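Local coordinates for rhomboid protease GlpG (Haemophilus influenzae, PDB 2NR9), which probably cleaves transmembrane segments of other proteins within the membrane, as a rhomboid-type intramembrane protease with a serine-histidine catalytic dyad, at residues A[15-27]-A[56-68]. The protein carries 2 engineered substitutions. Sequence-based numbering, arbitrary orientation.
Sequences LTALCVLIYIAQQ and HTLVHLSNLHILF. Engineered in segment 15-27: Ile24 (natural residue Leu). With PQE (3,6,12,15,18,21,24-heptaoxahexatriacontan-1-ol), chain F.
Gln26 grips the backbone of His60 with both ends of its carboxamide. Its NE2 donates to His60 O at 2.8 Å, nearly in line with that carbonyl, while OE1 takes the His60 N-H on a lone pair at 3.3 Å. These two bonds fix the rotation of the amide, and the extended chain, CG anti to its own carbonyl carbon (chi1 -66°), carries it across to the loop. NE2 also has a weak bond to Glu31.

A water joins the same loop to the helix: it donates to Cys19 O and lies 2.7 Å from His60 ND1, in the plane of that ring. Asn69 bonds weakly to His60 NE2.

Apolar and ring contacts flank this polar strip. Ile66 sets CG2 over the centre of the Tyr23 ring, 4.2 Å from the centroid, a CH-pi contact, and CD1 against Tyr23 CB; the ring's edge meets His60 O. Ile66 CG2 also lies 3.6 Å from C57 of the bound PQE. Ile22 CD1 packs on Leu58 CB at 3.6 Å, and Cys19 SG makes a sulfur-aromatic contact at the edge of the His60 imidazole.

Ser62 OG N-caps helix 63-84 by accepting from His65 N. The arrangement is that of the rhomboid fold: the first transmembrane helix packs on the loop entering the second, and the side chain of His60 in that loop lies about 7 Å from that of the nucleophile Ser116.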
loop_
_atom_site.group_PDB
_atom_site.type_symbol
_atom_site.label_atom_id
_atom_site.label_comp_id
_atom_site.label_asym_id
_atom_site.label_seq_id
_atom_site.Cartn_x
_atom_site.Cartn_y
_atom_site.Cartn_z
ATOM N N LEU A 15 -3.548 -10.794 2.039
ATOM C CA LEU A 15 -2.483 -10.056 1.348
ATOM C C LEU A 15 -1.138 -10.180 2.061
ATOM O O LEU A 15 -0.086 -10.322 1.421
ATOM C CB LEU A 15 -2.871 -8.584 1.162
ATOM C CG LEU A 15 -3.988 -8.323 0.150
ATOM C CD1 LEU A 15 -4.439 -6.864 0.188
ATOM C CD2 LEU A 15 -3.545 -8.722 -1.258
ATOM N N THR A 16 -1.167 -10.144 3.383
ATOM C CA THR A 16 0.056 -10.303 4.157
ATOM C C THR A 16 0.636 -11.702 3.940
ATOM O O THR A 16 1.811 -11.854 3.587
ATOM C CB THR A 16 -0.202 -10.055 5.646
ATOM O OG1 THR A 16 -0.793 -8.755 5.813
ATOM C CG2 THR A 16 1.094 -10.134 6.438
ATOM N N ALA A 17 -0.211 -12.718 4.078
ATOM C CA ALA A 17 0.217 -14.108 3.903
ATOM C C ALA A 17 0.714 -14.406 2.478
ATOM O O ALA A 17 1.602 -15.233 2.291
ATOM C CB ALA A 17 -0.901 -15.070 4.298
ATOM N N LEU A 18 0.120 -13.755 1.482
ATOM C CA LEU A 18 0.560 -13.928 0.092
ATOM C C LEU A 18 1.964 -13.381 -0.096
ATOM O O LEU A 18 2.793 -13.988 -0.785
ATOM C CB LEU A 18 -0.396 -13.244 -0.893
ATOM C CG LEU A 18 -1.617 -14.031 -1.366
ATOM C CD1 LEU A 18 -2.461 -13.180 -2.297
ATOM C CD2 LEU A 18 -1.180 -15.312 -2.065
ATOM N N CYS A 19 2.210 -12.204 0.469
ATOM C CA CYS A 19 3.530 -11.588 0.397
ATOM C C CYS A 19 4.570 -12.488 1.037
ATOM O O CYS A 19 5.635 -12.713 0.466
ATOM C CB CYS A 19 3.537 -10.205 1.059
ATOM S SG CYS A 19 2.732 -8.883 0.080
ATOM N N VAL A 20 4.258 -13.009 2.222
ATOM C CA VAL A 20 5.170 -13.907 2.921
ATOM C C VAL A 20 5.445 -15.166 2.098
ATOM O O VAL A 20 6.587 -15.607 1.997
ATOM C CB VAL A 20 4.622 -14.334 4.311
ATOM C CG1 VAL A 20 5.583 -15.326 4.981
ATOM C CG2 VAL A 20 4.402 -13.123 5.197
ATOM N N LEU A 21 4.396 -15.734 1.503
ATOM C CA LEU A 21 4.540 -16.965 0.721
ATOM C C LEU A 21 5.370 -16.772 -0.539
ATOM O O LEU A 21 6.175 -17.627 -0.901
ATOM C CB LEU A 21 3.178 -17.556 0.378
ATOM C CG LEU A 21 2.365 -18.049 1.574
ATOM C CD1 LEU A 21 1.015 -18.584 1.113
ATOM C CD2 LEU A 21 3.133 -19.115 2.335
ATOM N N ILE A 22 5.167 -15.646 -1.209
ATOM C CA ILE A 22 5.921 -15.341 -2.403
ATOM C C ILE A 22 7.391 -15.042 -2.070
ATOM O O ILE A 22 8.294 -15.520 -2.757
ATOM C CB ILE A 22 5.264 -14.214 -3.210
ATOM C CG1 ILE A 22 3.920 -14.704 -3.777
ATOM C CG2 ILE A 22 6.175 -13.767 -4.346
ATOM C CD1 ILE A 22 3.047 -13.602 -4.319
ATOM N N TYR A 23 7.630 -14.353 -0.956
ATOM C CA TYR A 23 9.007 -14.070 -0.527
ATOM C C TYR A 23 9.725 -15.372 -0.188
ATOM O O TYR A 23 10.805 -15.646 -0.705
ATOM C CB TYR A 23 9.031 -13.122 0.674
ATOM C CG TYR A 23 10.419 -12.618 1.051
ATOM C CD1 TYR A 23 11.068 -11.675 0.264
ATOM C CD2 TYR A 23 11.035 -13.022 2.230
ATOM C CE1 TYR A 23 12.311 -11.179 0.616
ATOM C CE2 TYR A 23 12.286 -12.527 2.597
ATOM C CZ TYR A 23 12.917 -11.606 1.781
ATOM O OH TYR A 23 14.154 -11.103 2.127
ATOM N N ILE A 24 9.108 -16.191 0.661
ATOM C CA ILE A 24 9.689 -17.483 1.005
ATOM C C ILE A 24 10.041 -18.236 -0.273
ATOM O O ILE A 24 11.133 -18.779 -0.397
ATOM C CB ILE A 24 8.740 -18.335 1.867
ATOM C CG1 ILE A 24 8.473 -17.647 3.209
ATOM C CG2 ILE A 24 9.352 -19.713 2.127
ATOM C CD1 ILE A 24 9.693 -17.590 4.128
ATOM N N ALA A 25 9.120 -18.241 -1.233
ATOM C CA ALA A 25 9.367 -18.887 -2.514
ATOM C C ALA A 25 10.604 -18.287 -3.185
ATOM O O ALA A 25 11.412 -19.009 -3.775
ATOM C CB ALA A 25 8.146 -18.761 -3.423
ATOM N N GLN A 26 10.756 -16.969 -3.087
ATOM C CA GLN A 26 11.919 -16.306 -3.671
ATOM C C GLN A 26 13.223 -16.888 -3.122
ATOM O O GLN A 26 14.232 -16.936 -3.824
ATOM C CB GLN A 26 11.882 -14.791 -3.406
ATOM C CG GLN A 26 10.752 -14.054 -4.103
ATOM C CD GLN A 26 10.724 -12.573 -3.770
ATOM O OE1 GLN A 26 9.704 -12.050 -3.326
ATOM N NE2 GLN A 26 11.854 -11.898 -3.953
ATOM N N GLN A 27 13.175 -17.381 -1.883
ATOM C CA GLN A 27 14.381 -17.860 -1.188
ATOM C C GLN A 27 14.767 -19.335 -1.414
ATOM O O GLN A 27 15.905 -19.718 -1.133
ATOM C CB GLN A 27 14.278 -17.583 0.322
ATOM C CG GLN A 27 13.727 -16.200 0.685
ATOM C CD GLN A 27 14.625 -15.055 0.240
ATOM O OE1 GLN A 27 15.842 -15.097 0.417
ATOM N NE2 GLN A 27 14.015 -13.997 -0.278
ATOM N N HIS A 56 3.347 -6.613 -9.000
ATOM C CA HIS A 56 4.656 -6.122 -8.576
ATOM C C HIS A 56 4.715 -5.836 -7.072
ATOM O O HIS A 56 5.799 -5.796 -6.482
ATOM C CB HIS A 56 5.032 -4.864 -9.366
ATOM C CG HIS A 56 4.013 -3.767 -9.277
ATOM N ND1 HIS A 56 4.042 -2.799 -8.296
ATOM C CD2 HIS A 56 2.922 -3.500 -10.035
ATOM C CE1 HIS A 56 3.037 -1.961 -8.476
ATOM N NE2 HIS A 56 2.331 -2.375 -9.513
ATOM N N THR A 57 3.543 -5.683 -6.452
ATOM C CA THR A 57 3.450 -5.340 -5.031
ATOM C C THR A 57 3.633 -6.537 -4.105
ATOM O O THR A 57 3.748 -6.377 -2.894
ATOM C CB THR A 57 2.084 -4.709 -4.698
ATOM O OG1 THR A 57 1.050 -5.688 -4.871
ATOM C CG2 THR A 57 1.814 -3.507 -5.582
ATOM N N LEU A 58 3.622 -7.732 -4.676
ATOM C CA LEU A 58 3.725 -8.965 -3.902
ATOM C C LEU A 58 5.157 -9.496 -3.777
ATOM O O LEU A 58 5.386 -10.531 -3.146
ATOM C CB LEU A 58 2.835 -10.035 -4.531
ATOM C CG LEU A 58 1.354 -10.152 -4.127
ATOM C CD1 LEU A 58 0.780 -8.898 -3.491
ATOM C CD2 LEU A 58 0.495 -10.657 -5.286
ATOM N N VAL A 59 6.104 -8.830 -4.432
ATOM C CA VAL A 59 7.497 -9.250 -4.398
ATOM C C VAL A 59 8.338 -8.289 -3.553
ATOM O O VAL A 59 8.194 -7.070 -3.653
ATOM C CB VAL A 59 8.102 -9.335 -5.824
ATOM C CG1 VAL A 59 9.547 -9.826 -5.763
ATOM C CG2 VAL A 59 7.265 -10.249 -6.709
ATOM N N HIS A 60 9.217 -8.847 -2.727
ATOM C CA HIS A 60 10.078 -8.044 -1.877
ATOM C C HIS A 60 11.554 -8.384 -2.082
ATOM O O HIS A 60 11.893 -9.481 -2.534
ATOM C CB HIS A 60 9.633 -8.131 -0.413
ATOM C CG HIS A 60 8.348 -7.407 -0.142
ATOM N ND1 HIS A 60 7.113 -7.943 -0.448
ATOM C CD2 HIS A 60 8.114 -6.145 0.290
ATOM C CE1 HIS A 60 6.172 -7.051 -0.187
ATOM N NE2 HIS A 60 6.752 -5.953 0.266
ATOM N N LEU A 61 12.424 -7.422 -1.794
ATOM C CA LEU A 61 13.841 -7.557 -2.118
ATOM C C LEU A 61 14.779 -7.796 -0.931
ATOM O O LEU A 61 15.963 -8.071 -1.121
ATOM C CB LEU A 61 14.295 -6.351 -2.942
ATOM C CG LEU A 61 13.388 -6.044 -4.144
ATOM C CD1 LEU A 61 13.779 -4.737 -4.823
ATOM C CD2 LEU A 61 13.384 -7.196 -5.140
ATOM N N SER A 62 14.257 -7.684 0.287
ATOM C CA SER A 62 15.054 -7.948 1.480
ATOM C C SER A 62 14.167 -8.251 2.682
ATOM O O SER A 62 12.949 -8.044 2.637
ATOM C CB SER A 62 15.993 -6.775 1.793
ATOM O OG SER A 62 15.269 -5.641 2.238
ATOM N N ASN A 63 14.783 -8.752 3.751
ATOM C CA ASN A 63 14.062 -9.089 4.978
ATOM C C ASN A 63 13.485 -7.855 5.679
ATOM O O ASN A 63 12.415 -7.920 6.280
ATOM C CB ASN A 63 14.964 -9.878 5.941
ATOM C CG ASN A 63 15.401 -11.224 5.373
ATOM O OD1 ASN A 63 16.372 -11.826 5.840
ATOM N ND2 ASN A 63 14.684 -11.703 4.370
ATOM N N LEU A 64 14.211 -6.741 5.622
ATOM C CA LEU A 64 13.738 -5.487 6.211
ATOM C C LEU A 64 12.674 -4.869 5.317
ATOM O O LEU A 64 11.689 -4.292 5.792
ATOM C CB LEU A 64 14.896 -4.501 6.407
ATOM C CG LEU A 64 15.886 -4.807 7.531
ATOM C CD1 LEU A 64 17.077 -3.855 7.485
ATOM C CD2 LEU A 64 15.193 -4.737 8.884
ATOM N N HIS A 65 12.882 -4.983 4.015
ATOM C CA HIS A 65 11.932 -4.464 3.058
ATOM C C HIS A 65 10.541 -5.019 3.369
ATOM O O HIS A 65 9.612 -4.265 3.683
ATOM C CB HIS A 65 12.377 -4.827 1.638
ATOM C CG HIS A 65 11.540 -4.215 0.561
ATOM N ND1 HIS A 65 11.252 -4.868 -0.618
ATOM C CD2 HIS A 65 10.860 -3.045 0.518
ATOM C CE1 HIS A 65 10.479 -4.100 -1.366
ATOM N NE2 HIS A 65 10.217 -2.993 -0.694
ATOM N N ILE A 66 10.440 -6.342 3.424
ATOM C CA ILE A 66 9.167 -6.999 3.667
ATOM C C ILE A 66 8.710 -6.866 5.122
ATOM O O ILE A 66 7.520 -6.740 5.390
ATOM C CB ILE A 66 9.202 -8.488 3.227
ATOM C CG1 ILE A 66 7.807 -9.091 3.246
ATOM C CG2 ILE A 66 10.165 -9.290 4.088
ATOM C CD1 ILE A 66 7.756 -10.501 2.718
ATOM N N LEU A 67 9.661 -6.815 6.049
ATOM C CA LEU A 67 9.331 -6.691 7.470
ATOM C C LEU A 67 8.650 -5.358 7.784
ATOM O O LEU A 67 7.663 -5.312 8.520
ATOM C CB LEU A 67 10.579 -6.856 8.341
ATOM C CG LEU A 67 10.323 -6.765 9.847
ATOM C CD1 LEU A 67 9.319 -7.829 10.289
ATOM C CD2 LEU A 67 11.624 -6.887 10.631
ATOM N N PHE A 68 9.213 -4.271 7.272
ATOM C CA PHE A 68 8.627 -2.952 7.487
ATOM C C PHE A 68 7.331 -2.765 6.705
ATOM O O PHE A 68 6.338 -2.284 7.250
ATOM C CB PHE A 68 9.638 -1.839 7.191
ATOM C CG PHE A 68 10.611 -1.589 8.319
ATOM C CD1 PHE A 68 11.557 -2.541 8.666
ATOM C CD2 PHE A 68 10.581 -0.394 9.025
ATOM C CE1 PHE A 68 12.446 -2.313 9.705
ATOM C CE2 PHE A 68 11.472 -0.157 10.060
ATOM C CZ PHE A 68 12.408 -1.116 10.399
HETATM O O47 PQE F . 17.797 -14.490 4.195
HETATM C C68 PQE F . 18.444 -13.216 4.056
HETATM C C52 PQE F . 17.824 -12.448 2.891
HETATM O O70 PQE F . 18.448 -11.168 2.777
HETATM C C55 PQE F . 17.703 -10.148 3.444
HETATM C C58 PQE F . 18.565 -8.898 3.596
HETATM O O71 PQE F . 18.017 -8.056 4.610
HETATM C C61 PQE F . 18.884 -7.953 5.741
HETATM C C62 PQE F . 19.584 -9.287 5.974
HETATM C C63 PQE F . 19.599 -9.658 7.453
HETATM C C66 PQE F . 18.323 -9.205 8.153
HETATM C C67 PQE F . 17.323 -10.349 8.271
HETATM O O72 PQE F . 16.107 -9.858 8.839
HETATM C C65 PQE F . 15.134 -10.895 8.982
HETATM C C64 PQE F . 13.820 -10.311 9.491
HETATM O O73 PQE F . 12.788 -11.296 9.409
HETATM C C60 PQE F . 12.639 -11.813 8.086
HETATM C C59 PQE F . 11.157 -11.948 7.753
HETATM O O74 PQE F . 11.002 -12.624 6.504
HETATM C C57 PQE F . 9.723 -12.377 5.916
HETATM C C56 PQE F . 8.641 -12.403 6.992
HETATM O O75 PQE F . 8.092 -11.095 7.168
HETATM C C54 PQE F . 7.596 -10.909 8.494
HETATM C C53 PQE F . 6.686 -9.685 8.537
HETATM O O76 PQE F . 5.504 -9.991 9.275
HETATM C C51 PQE F . 5.135 -8.926 10.154
HETATM C C50 PQE F . 3.755 -9.194 10.753
HETATM C C49 PQE F . 3.175 -7.929 11.379
HETATM C C48 PQE F . 2.792 -8.150 12.838
HETATM C C47 PQE F . 2.296 -6.856 13.474
HETATM C C46 PQE F . 3.212 -6.415 14.612
HETATM C C45 PQE F . 3.023 -4.936 14.931
HETATM C C44 PQE F . 4.115 -4.426 15.869
HETATM C C43 PQE F . 3.836 -2.994 16.320
HETATM C C42 PQE F . 3.884 -2.871 17.841
HETATM C C41 PQE F . 4.536 -1.562 18.274
HETATM C C40 PQE F . 5.526 -1.788 19.400
HETATM O O HOH W 1 6.830 -10.544 -1.072
HETATM O O HOH W 2 15.883 -11.544 -1.511
#